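Local coordinates for aldehyde dehydrogenase family protein (Pseudomonas syringae pv. tomato, PDB 6X9L) that oxidises long-chain aliphatic aldehydes, probably including octanal, with NAD+ as cofactor, at residues P263-P268 with R432-R437; E306-A311 with F378-S383. The protein carries 1 engineered substitution. One frame throughout, in Å; residues are numbered along the deposited sequence.

Contact 1 (P263-P268 with R432-R437); sequences PNILLP and RSVASR
I265 on strand 263-266 and V434 on helix 428-435 are the backbone partners nearest each other, with CA atoms 9.2 Å apart. The spacing is that of a helix layered on a sheet. This is the α/β catalytic domain of the aldehyde dehydrogenase fold. Helix 428-435 is the helix of a β-α-β crossover between the parallel strands 422-424 and 442-445. Strand 263-266 lies next to 422-424 in the same sheet.

The contact is small and apolar. V434 fills the middle and uses both methyls. Its CG1 lies anti to the backbone N (chi1 -170°), which turns CG1 to I265 and CG2 to L267. I265 CD1 stands 4.3 Å from V434 CG1. L267 comes from just beyond the strand and meets V434 tip to tip. Its CD2 is 4.0 Å from V434 CG2, and its CD1 is 4.1 Å from the same methyl. All three residues are buried. Helix 405-413 closes the side of this patch, with V409 against V434 and A412 against I265.

R432 and A435, which also pack on strand 442-445, meet the second subunit. R432 makes a cation-pi contact with F485 of that subunit. Within 432-437, S436 OG donates to S433 O at 2.7 Å, from above the carbonyl plane and with a C=O...OG angle of 114°.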
loop_
_atom_site.group_PDB
_atom_site.type_symbol
_atom_site.label_atom_id
_atom_site.label_comp_id
_atom_site.label_asym_id
_atom_site.label_seq_id
_atom_site.Cartn_x
_atom_site.Cartn_y
_atom_site.Cartn_z
ATOM N N PRO A 263 -23.022 -1.334 7.427
ATOM C CA PRO A 263 -24.130 -1.719 8.306
ATOM C C PRO A 263 -24.446 -0.648 9.336
ATOM O O PRO A 263 -23.603 0.161 9.722
ATOM C CB PRO A 263 -23.609 -2.991 8.986
ATOM C CG PRO A 263 -22.123 -2.801 9.033
ATOM C CD PRO A 263 -21.760 -2.004 7.778
ATOM N N ASN A 264 -25.704 -0.656 9.770
ATOM C CA ASN A 264 -26.186 0.147 10.889
ATOM C C ASN A 264 -26.880 -0.824 11.846
ATOM O O ASN A 264 -28.001 -1.277 11.575
ATOM C CB ASN A 264 -27.122 1.253 10.407
ATOM C CG ASN A 264 -27.480 2.242 11.496
ATOM O OD1 ASN A 264 -26.906 2.219 12.588
ATOM N ND2 ASN A 264 -28.429 3.122 11.204
ATOM N N ILE A 265 -26.193 -1.169 12.939
ATOM C CA ILE A 265 -26.738 -2.049 13.969
ATOM C C ILE A 265 -27.432 -1.196 15.022
ATOM O O ILE A 265 -26.799 -0.351 15.663
ATOM C CB ILE A 265 -25.648 -2.906 14.632
ATOM C CG1 ILE A 265 -25.005 -3.908 13.664
ATOM C CG2 ILE A 265 -26.239 -3.650 15.829
ATOM C CD1 ILE A 265 -23.920 -4.760 14.332
ATOM N N LEU A 266 -28.727 -1.428 15.214
ATOM C CA LEU A 266 -29.448 -0.919 16.369
ATOM C C LEU A 266 -29.435 -2.014 17.437
ATOM O O LEU A 266 -30.063 -3.067 17.273
ATOM C CB LEU A 266 -30.870 -0.498 15.986
ATOM C CG LEU A 266 -30.933 0.840 15.229
ATOM C CD1 LEU A 266 -29.952 0.884 14.017
ATOM C CD2 LEU A 266 -32.353 1.168 14.787
ATOM N N LEU A 267 -28.679 -1.770 18.506
ATOM C CA LEU A 267 -28.645 -2.654 19.656
ATOM C C LEU A 267 -29.975 -2.590 20.409
ATOM O O LEU A 267 -30.698 -1.591 20.329
ATOM C CB LEU A 267 -27.490 -2.249 20.573
ATOM C CG LEU A 267 -26.097 -2.406 19.951
ATOM C CD1 LEU A 267 -25.063 -1.736 20.793
ATOM C CD2 LEU A 267 -25.734 -3.876 19.763
ATOM N N PRO A 268 -30.327 -3.653 21.140
ATOM C CA PRO A 268 -31.678 -3.732 21.729
ATOM C C PRO A 268 -32.026 -2.593 22.679
ATOM O O PRO A 268 -33.217 -2.292 22.856
ATOM C CB PRO A 268 -31.656 -5.074 22.468
ATOM C CG PRO A 268 -30.597 -5.862 21.809
ATOM C CD PRO A 268 -29.563 -4.898 21.328
ATOM N N ARG A 432 -19.369 0.453 22.267
ATOM C CA ARG A 432 -17.951 0.458 21.913
ATOM C C ARG A 432 -17.448 -0.948 21.605
ATOM O O ARG A 432 -16.790 -1.174 20.582
ATOM C CB ARG A 432 -17.122 1.067 23.040
ATOM C CG ARG A 432 -17.215 2.547 23.128
ATOM C CD ARG A 432 -16.930 3.010 24.537
ATOM N NE ARG A 432 -16.482 4.395 24.561
ATOM C CZ ARG A 432 -16.598 5.201 25.607
ATOM N NH1 ARG A 432 -17.171 4.769 26.723
ATOM N NH2 ARG A 432 -16.143 6.446 25.532
ATOM N N SER A 433 -17.714 -1.904 22.500
ATOM C CA SER A 433 -17.224 -3.256 22.267
ATOM C C SER A 433 -17.754 -3.821 20.942
ATOM O O SER A 433 -17.030 -4.535 20.238
ATOM C CB SER A 433 -17.583 -4.161 23.450
ATOM O OG SER A 433 -18.903 -4.664 23.338
ATOM N N VAL A 434 -18.995 -3.498 20.570
ATOM C CA VAL A 434 -19.503 -3.939 19.273
ATOM C C VAL A 434 -18.738 -3.254 18.136
ATOM O O VAL A 434 -18.350 -3.901 17.148
ATOM C CB VAL A 434 -21.021 -3.686 19.165
ATOM C CG1 VAL A 434 -21.581 -4.373 17.916
ATOM C CG2 VAL A 434 -21.750 -4.160 20.420
ATOM N N ALA A 435 -18.522 -1.933 18.254
ATOM C CA ALA A 435 -17.808 -1.202 17.213
ATOM C C ALA A 435 -16.445 -1.821 16.950
ATOM O O ALA A 435 -16.041 -1.985 15.795
ATOM C CB ALA A 435 -17.668 0.273 17.597
ATOM N N SER A 436 -15.728 -2.197 18.008
ATOM C CA SER A 436 -14.420 -2.804 17.812
ATOM C C SER A 436 -14.507 -4.177 17.160
ATOM O O SER A 436 -13.465 -4.746 16.821
ATOM C CB SER A 436 -13.705 -2.911 19.151
ATOM O OG SER A 436 -14.503 -3.677 20.023
ATOM N N ARG A 437 -15.714 -4.718 16.993
ATOM C CA ARG A 437 -15.913 -6.005 16.348
ATOM C C ARG A 437 -16.337 -5.878 14.893
ATOM O O ARG A 437 -16.288 -6.876 14.170
ATOM C CB ARG A 437 -16.944 -6.836 17.126
ATOM C CG ARG A 437 -16.469 -7.239 18.523
ATOM C CD ARG A 437 -17.578 -7.863 19.342
ATOM N NE ARG A 437 -18.082 -9.080 18.717
ATOM C CZ ARG A 437 -19.175 -9.736 19.106
ATOM N NH1 ARG A 437 -19.904 -9.299 20.128
ATOM N NH2 ARG A 437 -19.536 -10.843 18.468
#

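Contact 2 (E306-A311 with F378-S383); sequences EVEALA and FSEVDS
E308 on helix 304-316 reaches S379 on strand 376-379. Their CA atoms lie 7.0 Å apart, the nearest backbone approach of the two segments. The S379 side chain leaves the strand toward the helix, and its OG is anti to the backbone N (chi1 -172°). The E308 chain runs extended beyond CG (chi2 178°), which carries the carboxylate past the helix surface to the serine.

The packed part is the buried stem of E308 against S379. Both residues are buried, and V357 and L399 of the two flanking strands touch both. S379 OG is modelled as donor to E308 OE2. That separation is too short to be taken literally, and the position of OE2 is doubtful. The other carboxylate oxygen, OE1, forms a salt bridge with K355 of strand 355-358. The lysine probably helps to keep E308 ionised in its buried place.

The loose side is at E380. This residue is exposed, and its backbone is in a left-handed conformation. Its side chain only skirts E308 and also touches K355. K355, paired with E308 OE1, may partly offset the like charges of the two glutamates.

V307, one residue earlier, packs on F272 and V276 of helix 272-284. The arrangement is typical of an α/β fold, here the catalytic domain, with helices layered over the face of a mainly parallel sheet.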
loop_
_atom_site.group_PDB
_atom_site.type_symbol
_atom_site.label_atom_id
_atom_site.label_comp_id
_atom_site.label_asym_id
_atom_site.label_seq_id
_atom_site.Cartn_x
_atom_site.Cartn_y
_atom_site.Cartn_z
ATOM N N GLU A 306 -41.793 -2.429 14.055
ATOM C CA GLU A 306 -41.735 -1.041 14.499
ATOM C C GLU A 306 -40.777 -0.219 13.637
ATOM O O GLU A 306 -41.104 0.904 13.232
ATOM C CB GLU A 306 -41.332 -0.974 15.968
ATOM C CG GLU A 306 -41.497 0.410 16.558
ATOM C CD GLU A 306 -41.078 0.499 18.015
ATOM O OE1 GLU A 306 -40.499 1.546 18.380
ATOM O OE2 GLU A 306 -41.330 -0.457 18.795
ATOM N N VAL A 307 -39.586 -0.757 13.343
ATOM C CA VAL A 307 -38.620 0.017 12.562
ATOM C C VAL A 307 -39.089 0.146 11.117
ATOM O O VAL A 307 -38.887 1.189 10.485
ATOM C CB VAL A 307 -37.194 -0.579 12.654
ATOM C CG1 VAL A 307 -37.065 -1.566 13.816
ATOM C CG2 VAL A 307 -36.767 -1.204 11.349
ATOM N N GLU A 308 -39.730 -0.897 10.575
ATOM C CA GLU A 308 -40.346 -0.777 9.255
ATOM C C GLU A 308 -41.257 0.444 9.196
ATOM O O GLU A 308 -41.065 1.338 8.363
ATOM C CB GLU A 308 -41.126 -2.043 8.905
ATOM C CG GLU A 308 -40.282 -3.194 8.401
ATOM C CD GLU A 308 -41.125 -4.430 8.119
ATOM O OE1 GLU A 308 -42.361 -4.362 8.318
ATOM O OE2 GLU A 308 -40.567 -5.463 7.696
ATOM N N ALA A 309 -42.245 0.508 10.100
ATOM C CA ALA A 309 -43.151 1.654 10.143
ATOM C C ALA A 309 -42.387 2.969 10.266
ATOM O O ALA A 309 -42.712 3.956 9.593
ATOM C CB ALA A 309 -44.127 1.499 11.305
ATOM N N LEU A 310 -41.373 3.002 11.132
ATOM C CA LEU A 310 -40.613 4.227 11.332
ATOM C C LEU A 310 -39.827 4.612 10.089
ATOM O O LEU A 310 -39.595 5.802 9.848
ATOM C CB LEU A 310 -39.675 4.055 12.518
ATOM C CG LEU A 310 -40.388 4.037 13.860
ATOM C CD1 LEU A 310 -39.616 3.173 14.864
ATOM C CD2 LEU A 310 -40.522 5.470 14.346
ATOM N N ALA A 311 -39.406 3.625 9.295
ATOM C CA ALA A 311 -38.610 3.905 8.102
ATOM C C ALA A 311 -39.482 4.426 6.964
ATOM O O ALA A 311 -39.129 5.408 6.296
ATOM C CB ALA A 311 -37.846 2.650 7.669
ATOM N N PHE A 378 -36.526 -1.761 1.724
ATOM C CA PHE A 378 -36.831 -3.178 1.748
ATOM C C PHE A 378 -36.689 -3.715 3.166
ATOM O O PHE A 378 -35.804 -3.297 3.921
ATOM C CB PHE A 378 -35.898 -3.961 0.816
ATOM C CG PHE A 378 -36.172 -3.743 -0.627
ATOM C CD1 PHE A 378 -37.337 -4.228 -1.196
ATOM C CD2 PHE A 378 -35.271 -3.055 -1.426
ATOM C CE1 PHE A 378 -37.600 -4.027 -2.542
ATOM C CE2 PHE A 378 -35.534 -2.857 -2.774
ATOM C CZ PHE A 378 -36.703 -3.337 -3.330
ATOM N N SER A 379 -37.542 -4.672 3.515
ATOM C CA SER A 379 -37.452 -5.322 4.815
ATOM C C SER A 379 -37.543 -6.829 4.627
ATOM O O SER A 379 -37.690 -7.329 3.507
ATOM C CB SER A 379 -38.544 -4.823 5.768
ATOM O OG SER A 379 -38.314 -5.327 7.062
ATOM N N GLU A 380 -37.393 -7.547 5.739
ATOM C CA GLU A 380 -37.378 -9.033 5.745
ATOM C C GLU A 380 -36.327 -9.460 4.734
ATOM O O GLU A 380 -36.570 -10.378 3.971
ATOM C CB GLU A 380 -38.749 -9.638 5.457
ATOM C CG GLU A 380 -39.646 -9.690 6.671
ATOM C CD GLU A 380 -41.112 -9.920 6.377
ATOM O OE1 GLU A 380 -41.434 -10.278 5.232
ATOM O OE2 GLU A 380 -41.922 -9.720 7.290
ATOM N N VAL A 381 -35.208 -8.760 4.759
ATOM C CA VAL A 381 -34.097 -8.956 3.800
ATOM C C VAL A 381 -33.141 -10.025 4.309
ATOM O O VAL A 381 -32.727 -9.986 5.451
ATOM C CB VAL A 381 -33.379 -7.621 3.545
ATOM C CG1 VAL A 381 -31.992 -7.808 2.968
ATOM C CG2 VAL A 381 -34.199 -6.729 2.652
ATOM N N ASP A 382 -32.825 -10.952 3.430
ATOM C CA ASP A 382 -31.856 -12.012 3.750
ATOM C C ASP A 382 -30.482 -11.535 3.313
ATOM O O ASP A 382 -30.374 -11.028 2.206
ATOM C CB ASP A 382 -32.168 -13.261 2.949
ATOM C CG ASP A 382 -31.491 -14.442 3.580
ATOM O OD1 ASP A 382 -31.989 -14.898 4.597
ATOM O OD2 ASP A 382 -30.447 -14.840 3.083
ATOM N N SER A 383 -29.442 -11.906 4.048
ATOM C CA SER A 383 -28.041 -11.511 3.750
ATOM C C SER A 383 -27.572 -12.017 2.383
ATOM O O SER A 383 -26.690 -11.410 1.832
ATOM C CB SER A 383 -27.104 -11.862 4.855
ATOM O OG SER A 383 -27.015 -10.809 5.794
#

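How the contacts relate
Both contacts pack a helix on the same mainly parallel sheet of the catalytic domain, but on opposite faces. I265 in contact 1 and S379 in contact 2 point to different sides of it. The contact centres are 18 Å apart. Their nearest atoms are about 6 Å apart and do not touch. Along the chain, contact 2 is nested inside the loop closed by contact 1. Contact 1 is wholly buried and apolar, and its helix also meets the second subunit. Contact 2 is polar, mixes buried residues with the exposed E380, and has no neighbouring subunit against it. Strands 263-266 and 376-379 are separated in the sheet by 296-300 and 396-402.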